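Local structure of family 88 glycosyl hydrolase (Bacteroides thetaiotaomicron, 5NOA) at residues Met66-Leu71 / Ala367-Val372; Tyr117-Gln122 / Leu162-Pro167; Val168-Tyr173 / Leu180-Leu185; Gly291-Thr296 / Val361-Leu366. The protein probably hydrolyses unsaturated uronosyl residues at the ends of oligosaccharides released by polysaccharide lyases, within a gut bacterial system that degrades complex plant glycans. All coordinates share one frame; numbering follows the deposited sequence.

Interaction 1: residues Met66-Leu71 / Ala367-Val372; sequences MEAYFL and AACERV
C369 presses its thiol onto the backbone of A68, joining two helices that run almost in parallel, 23° apart, as helices of one layer do in the (α/α)6 barrel of six-hairpin glycosidases. The axes approach to 9.6 Å, and the tight part of the seam is built around sulfur. C369 SG reaches A68 CA at 3.6 Å, because its torsion (chi1 -72°) turns the sulfur away from its own carbonyl carbon and across the gap. Beside it, the CG methylene of E67 lies 3.7 Å from C369 CB.

The carboxylates form a buried polar margin held by R373. E67 bends at its second torsion, and its OE1 stops 4.4 Å from E370 OE1. R373 pairs with both oxygens through NH1, probably offsetting their charges, while N304 takes the other oxygen of E370. The looser side belongs to L71, which is partly open to solvent. This is an apolar flank, where L71 packs on V372 and on the C369 sulfur, with I37 of helix 29-47 alongside. L71 and V372 cross at a slant and both methyls of L71 are used: CD2 meets C369 SG at 3.9 Å and also touches V372 CB, while CD1 lies 4.0 Å from V372 CG1.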
loop_
_atom_site.group_PDB
_atom_site.type_symbol
_atom_site.label_atom_id
_atom_site.label_comp_id
_atom_site.label_asym_id
_atom_site.label_seq_id
_atom_site.Cartn_x
_atom_site.Cartn_y
_atom_site.Cartn_z
ATOM N N MET A 66 -1.766 1.136 -12.087
ATOM C CA MET A 66 -0.682 0.452 -12.739
ATOM C C MET A 66 -0.818 -1.046 -12.614
ATOM O O MET A 66 -0.599 -1.773 -13.606
ATOM C CB MET A 66 0.676 0.936 -12.267
ATOM C CG MET A 66 1.007 2.353 -12.726
ATOM S SD MET A 66 0.850 2.714 -14.502
ATOM C CE MET A 66 2.046 1.604 -15.221
ATOM N N GLU A 67 -1.215 -1.542 -11.439
ATOM C CA GLU A 67 -1.474 -2.965 -11.290
ATOM C C GLU A 67 -2.532 -3.449 -12.285
ATOM O O GLU A 67 -2.374 -4.515 -12.900
ATOM C CB GLU A 67 -1.903 -3.267 -9.857
ATOM C CG GLU A 67 -1.826 -4.720 -9.470
ATOM C CD GLU A 67 -0.435 -5.197 -9.136
ATOM O OE1 GLU A 67 -0.271 -6.417 -9.055
ATOM O OE2 GLU A 67 0.477 -4.372 -8.913
ATOM N N ALA A 68 -3.628 -2.698 -12.380
ATOM C CA ALA A 68 -4.693 -3.065 -13.317
ATOM C C ALA A 68 -4.198 -3.062 -14.776
ATOM O O ALA A 68 -4.599 -3.917 -15.549
ATOM C CB ALA A 68 -5.879 -2.123 -13.139
ATOM N N TYR A 69 -3.319 -2.125 -15.126
ATOM C CA TYR A 69 -2.734 -2.101 -16.458
ATOM C C TYR A 69 -1.861 -3.317 -16.678
ATOM O O TYR A 69 -1.923 -3.960 -17.724
ATOM C CB TYR A 69 -1.938 -0.807 -16.699
ATOM C CG TYR A 69 -1.336 -0.811 -18.068
ATOM C CD1 TYR A 69 -2.155 -0.768 -19.183
ATOM C CD2 TYR A 69 0.027 -0.988 -18.259
ATOM C CE1 TYR A 69 -1.625 -0.820 -20.445
ATOM C CE2 TYR A 69 0.571 -1.048 -19.552
ATOM C CZ TYR A 69 -0.273 -0.972 -20.626
ATOM O OH TYR A 69 0.258 -1.037 -21.888
ATOM N N PHE A 70 -1.016 -3.649 -15.703
ATOM C CA PHE A 70 -0.170 -4.844 -15.842
ATOM C C PHE A 70 -1.015 -6.107 -16.028
ATOM O O PHE A 70 -0.629 -7.022 -16.768
ATOM C CB PHE A 70 0.721 -5.043 -14.623
ATOM C CG PHE A 70 1.697 -3.950 -14.384
ATOM C CD1 PHE A 70 2.129 -3.102 -15.386
ATOM C CD2 PHE A 70 2.182 -3.753 -13.100
ATOM C CE1 PHE A 70 3.041 -2.100 -15.127
ATOM C CE2 PHE A 70 3.101 -2.759 -12.843
ATOM C CZ PHE A 70 3.533 -1.934 -13.860
ATOM N N LEU A 71 -2.147 -6.196 -15.337
ATOM C CA LEU A 71 -3.017 -7.371 -15.444
ATOM C C LEU A 71 -3.765 -7.430 -16.762
ATOM O O LEU A 71 -3.837 -8.500 -17.363
ATOM C CB LEU A 71 -4.027 -7.389 -14.297
ATOM C CG LEU A 71 -4.886 -8.635 -14.206
ATOM C CD1 LEU A 71 -4.108 -9.737 -13.516
ATOM C CD2 LEU A 71 -6.168 -8.354 -13.422
ATOM N N ALA A 367 -6.008 -5.800 -4.510
ATOM C CA ALA A 367 -6.639 -7.043 -4.045
ATOM C C ALA A 367 -7.283 -7.798 -5.190
ATOM O O ALA A 367 -7.121 -9.015 -5.308
ATOM C CB ALA A 367 -7.642 -6.723 -2.990
ATOM N N ALA A 368 -8.028 -7.087 -6.026
ATOM C CA ALA A 368 -8.731 -7.736 -7.137
ATOM C C ALA A 368 -7.771 -8.317 -8.158
ATOM O O ALA A 368 -7.978 -9.434 -8.656
ATOM C CB ALA A 368 -9.685 -6.758 -7.784
ATOM N N CYS A 369 -6.716 -7.573 -8.490
ATOM C CA CYS A 369 -5.779 -8.065 -9.476
ATOM C C CYS A 369 -5.119 -9.346 -8.976
ATOM O O CYS A 369 -4.904 -10.292 -9.757
ATOM C CB CYS A 369 -4.746 -7.014 -9.811
ATOM S SG CYS A 369 -5.365 -5.615 -10.796
ATOM N N GLU A 370 -4.710 -9.349 -7.720
ATOM C CA GLU A 370 -4.053 -10.529 -7.177
ATOM C C GLU A 370 -5.010 -11.717 -7.101
ATOM O O GLU A 370 -4.577 -12.859 -7.288
ATOM C CB GLU A 370 -3.397 -10.236 -5.833
ATOM C CG GLU A 370 -2.343 -11.250 -5.460
ATOM C CD GLU A 370 -1.167 -11.318 -6.429
ATOM O OE1 GLU A 370 -0.813 -10.309 -7.111
ATOM O OE2 GLU A 370 -0.581 -12.397 -6.535
ATOM N N ARG A 371 -6.287 -11.445 -6.881
ATOM C CA ARG A 371 -7.269 -12.516 -6.930
ATOM C C ARG A 371 -7.377 -13.142 -8.302
ATOM O O ARG A 371 -7.484 -14.359 -8.414
ATOM C CB ARG A 371 -8.641 -12.014 -6.496
ATOM C CG ARG A 371 -9.645 -13.148 -6.496
ATOM C CD ARG A 371 -10.838 -12.874 -5.682
ATOM N NE ARG A 371 -11.687 -14.048 -5.549
ATOM C CZ ARG A 371 -11.491 -15.050 -4.694
ATOM N NH1 ARG A 371 -10.497 -15.080 -3.847
ATOM N NH2 ARG A 371 -12.353 -16.050 -4.686
ATOM N N VAL A 372 -7.372 -12.324 -9.356
ATOM C CA VAL A 372 -7.382 -12.880 -10.712
ATOM C C VAL A 372 -6.216 -13.828 -10.913
ATOM O O VAL A 372 -6.384 -14.925 -11.466
ATOM C CB VAL A 372 -7.378 -11.760 -11.767
ATOM C CG1 VAL A 372 -7.153 -12.321 -13.170
ATOM C CG2 VAL A 372 -8.654 -10.982 -11.719
#

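Interaction 2: residues Tyr117-Gln122 / Leu162-Pro167; sequences YQICFQ and LYMVMP
The backbones of I119 and M164 come together with their CA atoms only 4.5 Å apart, where the turn leading into helix 120-130 runs against helix 160-176, and I119 CA makes a CA-H...O contact of 3.3 Å with M164 O. One turn on, Q122 spans the gap. Its chain is extended beyond CG, and its amide nitrogen serves two successive carbonyls: NE2 donates to Y163 O at 2.8 Å and to M164 O at 2.9 Å. The two bonds differ in character. Y163 O is approached in its carbonyl plane, although the N-H is bent (131°), whereas M164 O is approached from above its plane by a straighter N-H (154°).

The motif behind this is a proline kink: P167 has no N-H to give to Y163 O four residues earlier, and the glutamine amide supplies a donor instead. P167 CB in turn packs on Q122 OE1 at 3.6 Å. On one flank of this buried junction, I119 CD1 sits at the edge of the Y163 ring, 3.7 Å from CE2, while the phenol oxygen bonds to T63 of helix 56-72. I119 also borders the sulfur of M164, a side chain modelled in two conformations, in the one described here. Q118 faces V165, its OE1 lying 3.5 Å from both CG1 and CG2, and its NE2 bonds to Q147 and to the carbonyl of V112.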
loop_
_atom_site.group_PDB
_atom_site.type_symbol
_atom_site.label_atom_id
_atom_site.label_comp_id
_atom_site.label_asym_id
_atom_site.label_seq_id
_atom_site.Cartn_x
_atom_site.Cartn_y
_atom_site.Cartn_z
ATOM N N TYR A 117 5.482 12.172 -0.419
ATOM C CA TYR A 117 5.841 12.811 -1.676
ATOM C C TYR A 117 6.808 12.002 -2.500
ATOM O O TYR A 117 7.371 12.517 -3.496
ATOM C CB TYR A 117 6.320 14.256 -1.463
ATOM C CG TYR A 117 5.264 15.295 -1.671
ATOM C CD1 TYR A 117 4.533 15.348 -2.855
ATOM C CD2 TYR A 117 5.048 16.247 -0.692
ATOM C CE1 TYR A 117 3.588 16.351 -3.055
ATOM C CE2 TYR A 117 4.116 17.245 -0.887
ATOM C CZ TYR A 117 3.397 17.292 -2.068
ATOM O OH TYR A 117 2.439 18.261 -2.230
ATOM N N GLN A 118 6.997 10.734 -2.142
ATOM C CA GLN A 118 7.877 9.844 -2.874
ATOM C C GLN A 118 7.189 8.628 -3.468
ATOM O O GLN A 118 7.735 7.988 -4.354
ATOM C CB GLN A 118 9.021 9.420 -1.958
ATOM C CG GLN A 118 9.856 10.587 -1.445
ATOM C CD GLN A 118 10.906 10.170 -0.461
ATOM O OE1 GLN A 118 10.788 9.127 0.175
ATOM N NE2 GLN A 118 11.942 11.008 -0.283
ATOM N N ILE A 119 5.979 8.308 -2.993
ATOM C CA ILE A 119 5.269 7.190 -3.586
ATOM C C ILE A 119 5.003 7.412 -5.057
ATOM O O ILE A 119 4.962 6.442 -5.832
ATOM C CB ILE A 119 3.999 6.823 -2.793
ATOM C CG1 ILE A 119 3.090 5.851 -3.592
ATOM C CG2 ILE A 119 3.219 8.040 -2.340
ATOM C CD1 ILE A 119 1.941 5.242 -2.794
ATOM N N CYS A 120 4.843 8.660 -5.498
ATOM C CA CYS A 120 4.709 8.917 -6.938
ATOM C C CYS A 120 5.851 8.291 -7.759
ATOM O O CYS A 120 5.638 7.904 -8.895
ATOM C CB CYS A 120 4.600 10.421 -7.185
ATOM S SG CYS A 120 6.006 11.407 -6.671
ATOM N N PHE A 121 7.048 8.219 -7.179
ATOM C CA PHE A 121 8.179 7.638 -7.869
ATOM C C PHE A 121 7.947 6.190 -8.256
ATOM O O PHE A 121 8.569 5.720 -9.215
ATOM C CB PHE A 121 9.464 7.737 -7.022
ATOM C CG PHE A 121 9.873 9.132 -6.562
ATOM C CD1 PHE A 121 9.455 10.278 -7.211
ATOM C CD2 PHE A 121 10.773 9.267 -5.494
ATOM C CE1 PHE A 121 9.898 11.535 -6.787
ATOM C CE2 PHE A 121 11.214 10.489 -5.083
ATOM C CZ PHE A 121 10.779 11.633 -5.725
ATOM N N GLN A 122 7.090 5.470 -7.511
ATOM C CA GLN A 122 6.769 4.095 -7.907
ATOM C C GLN A 122 6.162 4.049 -9.301
ATOM O O GLN A 122 6.501 3.198 -10.137
ATOM C CB GLN A 122 5.810 3.437 -6.930
ATOM C CG GLN A 122 6.352 3.322 -5.519
ATOM C CD GLN A 122 5.439 2.533 -4.601
ATOM O OE1 GLN A 122 4.798 1.558 -5.043
ATOM N NE2 GLN A 122 5.402 2.889 -3.320
ATOM N N LEU A 162 6.177 2.882 4.907
ATOM C CA LEU A 162 6.746 1.678 4.385
ATOM C C LEU A 162 6.172 1.317 3.024
ATOM O O LEU A 162 6.921 0.956 2.105
ATOM C CB LEU A 162 6.632 0.566 5.414
ATOM C CG LEU A 162 7.395 0.836 6.724
ATOM C CD1 LEU A 162 7.296 -0.370 7.614
ATOM C CD2 LEU A 162 8.834 1.229 6.519
ATOM N N TYR A 163 4.853 1.407 2.846
ATOM C CA TYR A 163 4.314 1.216 1.486
ATOM C C TYR A 163 4.771 2.301 0.541
ATOM O O TYR A 163 5.037 2.066 -0.630
ATOM C CB TYR A 163 2.788 1.209 1.495
ATOM C CG TYR A 163 2.141 0.918 0.146
ATOM C CD1 TYR A 163 1.928 -0.365 -0.256
ATOM C CD2 TYR A 163 1.801 1.926 -0.726
ATOM C CE1 TYR A 163 1.348 -0.641 -1.458
ATOM C CE2 TYR A 163 1.236 1.668 -1.961
ATOM C CZ TYR A 163 0.998 0.389 -2.328
ATOM O OH TYR A 163 0.450 0.062 -3.534
ATOM N N MET A 164 4.834 3.535 1.041
ATOM C CA MET A 164 5.114 4.673 0.161
ATOM C C MET A 164 6.498 4.556 -0.443
ATOM O O MET A 164 6.670 4.883 -1.617
ATOM C CB MET A 164 5.021 6.014 0.899
ATOM C CG MET A 164 3.720 6.337 1.583
ATOM S SD MET A 164 2.273 6.064 0.599
ATOM C CE MET A 164 0.972 6.042 1.830
ATOM N N VAL A 165 7.484 4.099 0.345
ATOM C CA VAL A 165 8.867 4.233 -0.059
ATOM C C VAL A 165 9.600 2.915 -0.249
ATOM O O VAL A 165 10.500 2.851 -1.086
ATOM C CB VAL A 165 9.691 5.192 0.829
ATOM C CG1 VAL A 165 10.927 5.669 0.100
ATOM C CG2 VAL A 165 8.870 6.390 1.243
ATOM N N MET A 166 9.269 1.845 0.467
ATOM C CA MET A 166 10.051 0.622 0.261
ATOM C C MET A 166 10.082 0.203 -1.189
ATOM O O MET A 166 11.148 -0.133 -1.681
ATOM C CB MET A 166 9.582 -0.527 1.128
ATOM C CG MET A 166 9.786 -0.326 2.613
ATOM S SD MET A 166 9.551 -1.800 3.610
ATOM C CE MET A 166 7.914 -2.299 3.124
ATOM N N PRO A 167 8.941 0.207 -1.904
ATOM C CA PRO A 167 8.985 -0.213 -3.317
ATOM C C PRO A 167 9.700 0.759 -4.233
ATOM O O PRO A 167 10.153 0.359 -5.315
ATOM C CB PRO A 167 7.505 -0.385 -3.696
ATOM C CG PRO A 167 6.795 -0.470 -2.356
ATOM C CD PRO A 167 7.561 0.460 -1.477
#

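Interaction 3: residues Val168-Tyr173 / Leu180-Leu185; sequences VMTKLY and LYLEKL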
loop_
_atom_site.group_PDB
_atom_site.type_symbol
_atom_site.label_atom_id
_atom_site.label_comp_id
_atom_site.label_asym_id
_atom_site.label_seq_id
_atom_site.Cartn_x
_atom_site.Cartn_y
_atom_site.Cartn_z
ATOM N N VAL A 168 9.877 2.010 -3.819
ATOM C CA VAL A 168 10.736 2.931 -4.555
ATOM C C VAL A 168 12.159 2.408 -4.572
ATOM O O VAL A 168 12.848 2.453 -5.586
ATOM C CB VAL A 168 10.703 4.349 -3.946
ATOM C CG1 VAL A 168 11.721 5.277 -4.636
ATOM C CG2 VAL A 168 9.322 4.968 -4.080
ATOM N N MET A 169 12.591 1.897 -3.428
ATOM C CA MET A 169 13.971 1.413 -3.295
ATOM C C MET A 169 14.232 0.229 -4.199
ATOM O O MET A 169 15.248 0.160 -4.896
ATOM C CB MET A 169 14.291 1.070 -1.846
ATOM C CG MET A 169 13.966 2.166 -0.828
ATOM S SD MET A 169 14.770 3.748 -1.105
ATOM C CE MET A 169 16.313 3.471 -0.241
ATOM N N THR A 170 13.292 -0.719 -4.213
ATOM C CA THR A 170 13.466 -1.905 -5.044
ATOM C C THR A 170 13.316 -1.559 -6.531
ATOM O O THR A 170 14.057 -2.100 -7.368
ATOM C CB THR A 170 12.513 -3.024 -4.617
ATOM O OG1 THR A 170 11.192 -2.523 -4.489
ATOM C CG2 THR A 170 12.900 -3.631 -3.291
ATOM N N LYS A 171 12.360 -0.706 -6.907
ATOM C CA LYS A 171 12.171 -0.347 -8.323
ATOM C C LYS A 171 13.394 0.391 -8.828
ATOM O O LYS A 171 13.874 0.127 -9.934
ATOM C CB LYS A 171 10.901 0.444 -8.500
ATOM C CG LYS A 171 9.649 -0.392 -8.321
ATOM C CD LYS A 171 8.399 0.485 -8.354
ATOM C CE LYS A 171 7.148 -0.273 -8.005
ATOM N NZ LYS A 171 6.720 -1.189 -9.084
ATOM N N LEU A 172 13.923 1.323 -8.035
ATOM C CA LEU A 172 15.093 2.053 -8.495
ATOM C C LEU A 172 16.343 1.196 -8.512
ATOM O O LEU A 172 17.191 1.393 -9.367
ATOM C CB LEU A 172 15.297 3.359 -7.714
ATOM C CG LEU A 172 14.220 4.442 -7.988
ATOM C CD1 LEU A 172 14.509 5.612 -7.057
ATOM C CD2 LEU A 172 14.242 4.924 -9.432
ATOM N N TYR A 173 16.425 0.237 -7.591
ATOM C CA TYR A 173 17.520 -0.739 -7.698
ATOM C C TYR A 173 17.482 -1.463 -9.027
ATOM O O TYR A 173 18.490 -1.615 -9.711
ATOM C CB TYR A 173 17.529 -1.742 -6.539
ATOM C CG TYR A 173 18.579 -2.778 -6.770
ATOM C CD1 TYR A 173 19.917 -2.465 -6.531
ATOM C CD2 TYR A 173 18.287 -3.997 -7.367
ATOM C CE1 TYR A 173 20.920 -3.348 -6.802
ATOM C CE2 TYR A 173 19.273 -4.884 -7.677
ATOM C CZ TYR A 173 20.601 -4.570 -7.379
ATOM O OH TYR A 173 21.571 -5.465 -7.671
ATOM N N LEU A 180 23.348 0.654 -3.105
ATOM C CA LEU A 180 22.995 1.490 -1.985
ATOM C C LEU A 180 21.485 1.505 -1.739
ATOM O O LEU A 180 21.070 1.584 -0.596
ATOM C CB LEU A 180 23.561 2.900 -2.162
ATOM C CG LEU A 180 23.419 3.817 -0.964
ATOM C CD1 LEU A 180 24.227 3.310 0.237
ATOM C CD2 LEU A 180 23.865 5.215 -1.352
ATOM N N TYR A 181 20.680 1.433 -2.803
ATOM C CA TYR A 181 19.213 1.370 -2.609
ATOM C C TYR A 181 18.796 0.229 -1.694
ATOM O O TYR A 181 17.891 0.390 -0.886
ATOM C CB TYR A 181 18.490 1.257 -3.953
ATOM C CG TYR A 181 18.399 2.543 -4.733
ATOM C CD1 TYR A 181 17.493 3.515 -4.363
ATOM C CD2 TYR A 181 19.209 2.796 -5.845
ATOM C CE1 TYR A 181 17.400 4.707 -5.065
ATOM C CE2 TYR A 181 19.116 3.983 -6.532
ATOM C CZ TYR A 181 18.202 4.929 -6.138
ATOM O OH TYR A 181 18.063 6.109 -6.816
ATOM N N LEU A 182 19.448 -0.918 -1.842
ATOM C CA LEU A 182 19.074 -2.074 -1.038
ATOM C C LEU A 182 19.649 -2.049 0.365
ATOM O O LEU A 182 19.040 -2.554 1.306
ATOM C CB LEU A 182 19.387 -3.378 -1.791
ATOM C CG LEU A 182 18.749 -3.489 -3.178
ATOM C CD1 LEU A 182 19.102 -4.840 -3.805
ATOM C CD2 LEU A 182 17.254 -3.271 -3.139
ATOM N N GLU A 183 20.802 -1.415 0.515
ATOM C CA GLU A 183 21.349 -1.195 1.837
ATOM C C GLU A 183 20.489 -0.234 2.659
ATOM O O GLU A 183 20.185 -0.467 3.846
ATOM C CB GLU A 183 22.767 -0.669 1.745
ATOM C CG GLU A 183 23.411 -0.295 3.061
ATOM C CD GLU A 183 23.430 -1.402 4.092
ATOM O OE1 GLU A 183 23.688 -2.603 3.726
ATOM O OE2 GLU A 183 23.197 -1.029 5.291
ATOM N N LYS A 184 20.084 0.847 2.028
ATOM C CA LYS A 184 19.245 1.842 2.694
ATOM C C LYS A 184 17.816 1.379 2.910
ATOM O O LYS A 184 17.212 1.769 3.912
ATOM C CB LYS A 184 19.363 3.175 1.951
ATOM C CG LYS A 184 20.745 3.815 2.120
ATOM C CD LYS A 184 20.891 4.486 3.475
ATOM C CE LYS A 184 22.274 5.073 3.688
ATOM N NZ LYS A 184 22.349 5.791 4.982
ATOM N N LEU A 185 17.279 0.554 2.008
ATOM C CA LEU A 185 15.988 -0.091 2.300
ATOM C C LEU A 185 16.073 -0.766 3.662
ATOM O O LEU A 185 15.195 -0.616 4.522
ATOM C CB LEU A 185 15.697 -1.119 1.198
ATOM C CG LEU A 185 14.537 -2.090 1.461
ATOM C CD1 LEU A 185 13.243 -1.371 1.634
ATOM C CD2 LEU A 185 14.494 -3.089 0.336
#
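The carbonyl oxygen of M169 accepts the helical N-H of Y173, with 2.9 Å between Y173 N and M169 O, and Y181 closes over it from the other helix, its CB 3.6 Å from that oxygen. The thioether of M169 bends twice, at chi2 and chi3, so that CE curls over the facing backbone, 3.5 Å from Y181 O and 3.8 Å from K184 CB. Two aromatic rings then take aliphatic partners. The Y181 ring receives L172 over one face, with L172 CB 3.8 Å from the ring centroid in a CH-pi contact displaced toward the rim. L172 CD1 continues outward to the phenol end, and the hydroxyl there bonds to E145 of helix 135-149.

These two helices form an antiparallel α-hairpin, their directions 165° apart and their axes 8.7 Å from each other, the unit from which (α/α)6 barrels are assembled. Toward the connecting turn, Y173 CG lies opposite the backbone N (chi1 175°), carrying the ring out toward L182, which meets it at about a right angle. L182 CD1 stands over the ring centre, 3.5 Å from the centroid and just 5° off the normal; P244 packs near both residues. Farther from the turn, the seam is aliphatic: M169 CB faces L185 CB at 4.0 Å, and T170 CG2 touches the L185 methyl CD2.

Interaction 4: residues Gly291-Thr296 / Val361-Leu366; sequences GTAFFT and VGAFLL
F294 meets A363 with the flat of its ring. From CB, the first torsion sets CG beside the backbone N (chi1 -76°), laying the ring along helix 358-377. CG and CD2 then lie 4.0 Å from A363 CB, CD1 and CE2 3.8 Å from it, and the far atoms CE1 and CZ are closer, each 3.6 Å from that methyl. The result is a CH-pi contact over the centre of the ring: A363 CB is 3.5 Å from the centroid and 10° off the normal. CE1 also touches L366, whose CD1 arrives at 4.0 Å near the ring plane, so methyl groups meet both face and edge. Beside the ring, A293 CB packs on A363 CB at 3.7 Å. Such small side chains permit an axis separation of 7.8 Å.

The two helices run nearly parallel, 28° apart, as adjacent helices of one layer of the (α/α)6 barrel do. Helix 226-242 flanks F294 with W231 and A234, while the F364 side chain packs on L324 of helix 310-328 and on I36 and V40 of helix 29-47.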
loop_
_atom_site.group_PDB
_atom_site.type_symbol
_atom_site.label_atom_id
_atom_site.label_comp_id
_atom_site.label_asym_id
_atom_site.label_seq_id
_atom_site.Cartn_x
_atom_site.Cartn_y
_atom_site.Cartn_z
ATOM N N GLY A 291 -7.931 -1.069 4.852
ATOM C CA GLY A 291 -7.075 -2.096 5.511
ATOM C C GLY A 291 -7.354 -3.470 4.974
ATOM O O GLY A 291 -6.463 -4.162 4.510
ATOM N N THR A 292 -8.625 -3.846 4.990
ATOM C CA THR A 292 -9.031 -5.123 4.493
ATOM C C THR A 292 -8.510 -5.381 3.083
ATOM O O THR A 292 -8.023 -6.479 2.778
ATOM C CB THR A 292 -10.566 -5.240 4.497
ATOM O OG1 THR A 292 -11.041 -5.034 5.822
ATOM C CG2 THR A 292 -11.095 -6.576 3.989
ATOM N N ALA A 293 -8.630 -4.423 2.189
ATOM C CA ALA A 293 -8.171 -4.599 0.800
ATOM C C ALA A 293 -6.666 -4.801 0.722
ATOM O O ALA A 293 -6.178 -5.654 0.016
ATOM C CB ALA A 293 -8.614 -3.415 -0.062
ATOM N N PHE A 294 -5.902 -3.993 1.451
ATOM C CA PHE A 294 -4.457 -4.176 1.468
ATOM C C PHE A 294 -4.098 -5.554 2.007
ATOM O O PHE A 294 -3.156 -6.166 1.522
ATOM C CB PHE A 294 -3.741 -3.097 2.286
ATOM C CG PHE A 294 -3.617 -1.748 1.606
ATOM C CD1 PHE A 294 -3.027 -1.630 0.357
ATOM C CD2 PHE A 294 -4.072 -0.608 2.219
ATOM C CE1 PHE A 294 -2.899 -0.403 -0.286
ATOM C CE2 PHE A 294 -3.932 0.641 1.604
ATOM C CZ PHE A 294 -3.357 0.726 0.341
ATOM N N PHE A 295 -4.795 -6.025 3.041
ATOM C CA PHE A 295 -4.522 -7.357 3.567
ATOM C C PHE A 295 -4.866 -8.438 2.551
ATOM O O PHE A 295 -4.163 -9.446 2.463
ATOM C CB PHE A 295 -5.286 -7.614 4.865
ATOM C CG PHE A 295 -4.900 -6.715 6.021
ATOM C CD1 PHE A 295 -3.583 -6.410 6.317
ATOM C CD2 PHE A 295 -5.873 -6.254 6.876
ATOM C CE1 PHE A 295 -3.251 -5.629 7.410
ATOM C CE2 PHE A 295 -5.544 -5.466 7.960
ATOM C CZ PHE A 295 -4.234 -5.143 8.232
ATOM N N THR A 296 -5.957 -8.257 1.819
ATOM C CA THR A 296 -6.384 -9.231 0.842
ATOM C C THR A 296 -5.365 -9.307 -0.281
ATOM O O THR A 296 -5.059 -10.402 -0.758
ATOM C CB THR A 296 -7.763 -8.887 0.326
ATOM O OG1 THR A 296 -8.664 -8.777 1.418
ATOM C CG2 THR A 296 -8.347 -9.888 -0.617
ATOM N N VAL A 361 -9.674 2.906 -3.546
ATOM C CA VAL A 361 -9.812 2.289 -4.871
ATOM C C VAL A 361 -8.504 1.627 -5.253
ATOM O O VAL A 361 -8.498 0.493 -5.763
ATOM C CB VAL A 361 -10.251 3.330 -5.921
ATOM C CG1 VAL A 361 -10.123 2.810 -7.347
ATOM C CG2 VAL A 361 -11.664 3.833 -5.610
ATOM N N GLY A 362 -7.384 2.314 -5.015
ATOM C CA GLY A 362 -6.096 1.698 -5.294
ATOM C C GLY A 362 -5.914 0.363 -4.575
ATOM O O GLY A 362 -5.498 -0.631 -5.187
ATOM N N ALA A 363 -6.215 0.336 -3.277
ATOM C CA ALA A 363 -6.101 -0.889 -2.504
ATOM C C ALA A 363 -7.009 -1.998 -3.030
ATOM O O ALA A 363 -6.606 -3.168 -3.125
ATOM C CB ALA A 363 -6.410 -0.596 -1.034
ATOM N N PHE A 364 -8.254 -1.612 -3.361
ATOM C CA PHE A 364 -9.204 -2.570 -3.904
ATOM C C PHE A 364 -8.663 -3.178 -5.202
ATOM O O PHE A 364 -8.752 -4.391 -5.432
ATOM C CB PHE A 364 -10.564 -1.900 -4.108
ATOM C CG PHE A 364 -11.638 -2.855 -4.519
ATOM C CD1 PHE A 364 -11.748 -3.277 -5.846
ATOM C CD2 PHE A 364 -12.531 -3.337 -3.579
ATOM C CE1 PHE A 364 -12.722 -4.190 -6.186
ATOM C CE2 PHE A 364 -13.514 -4.222 -3.930
ATOM C CZ PHE A 364 -13.588 -4.643 -5.232
ATOM N N LEU A 365 -8.137 -2.332 -6.089
ATOM C CA LEU A 365 -7.578 -2.817 -7.337
ATOM C C LEU A 365 -6.433 -3.778 -7.114
ATOM O O LEU A 365 -6.342 -4.808 -7.789
ATOM C CB LEU A 365 -7.123 -1.662 -8.211
ATOM C CG LEU A 365 -8.256 -0.802 -8.789
ATOM C CD1 LEU A 365 -7.676 0.435 -9.444
ATOM C CD2 LEU A 365 -9.094 -1.554 -9.792
ATOM N N LEU A 366 -5.565 -3.489 -6.133
ATOM C CA LEU A 366 -4.490 -4.450 -5.814
ATOM C C LEU A 366 -5.055 -5.816 -5.426
ATOM O O LEU A 366 -4.647 -6.865 -5.926
ATOM C CB LEU A 366 -3.612 -3.933 -4.683
ATOM C CG LEU A 366 -2.777 -2.710 -4.956
ATOM C CD1 LEU A 366 -2.024 -2.359 -3.681
ATOM C CD2 LEU A 366 -1.797 -2.934 -6.081
#

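Overall arrangement
From the N terminus, interaction 1 opens first and closes last, joining helix 56-72 to helix 358-377; its loop encloses the other three and closes the ring of helices between the two ends of the chain. Interaction 2 joins helices 120-130 and 160-176. Interaction 3 follows directly on helix 160-176 and closes the short loop of the hairpin 160-176/180-196. Interaction 4 joins helices 289-304 and 358-377, closing just before interaction 1 does. None of the loops cross. Interactions 2 and 3 touch through Q118 and V168, interactions 1 and 4 through A367 and A293, and Y163 OH meets L366 CD1 between interactions 2 and 4.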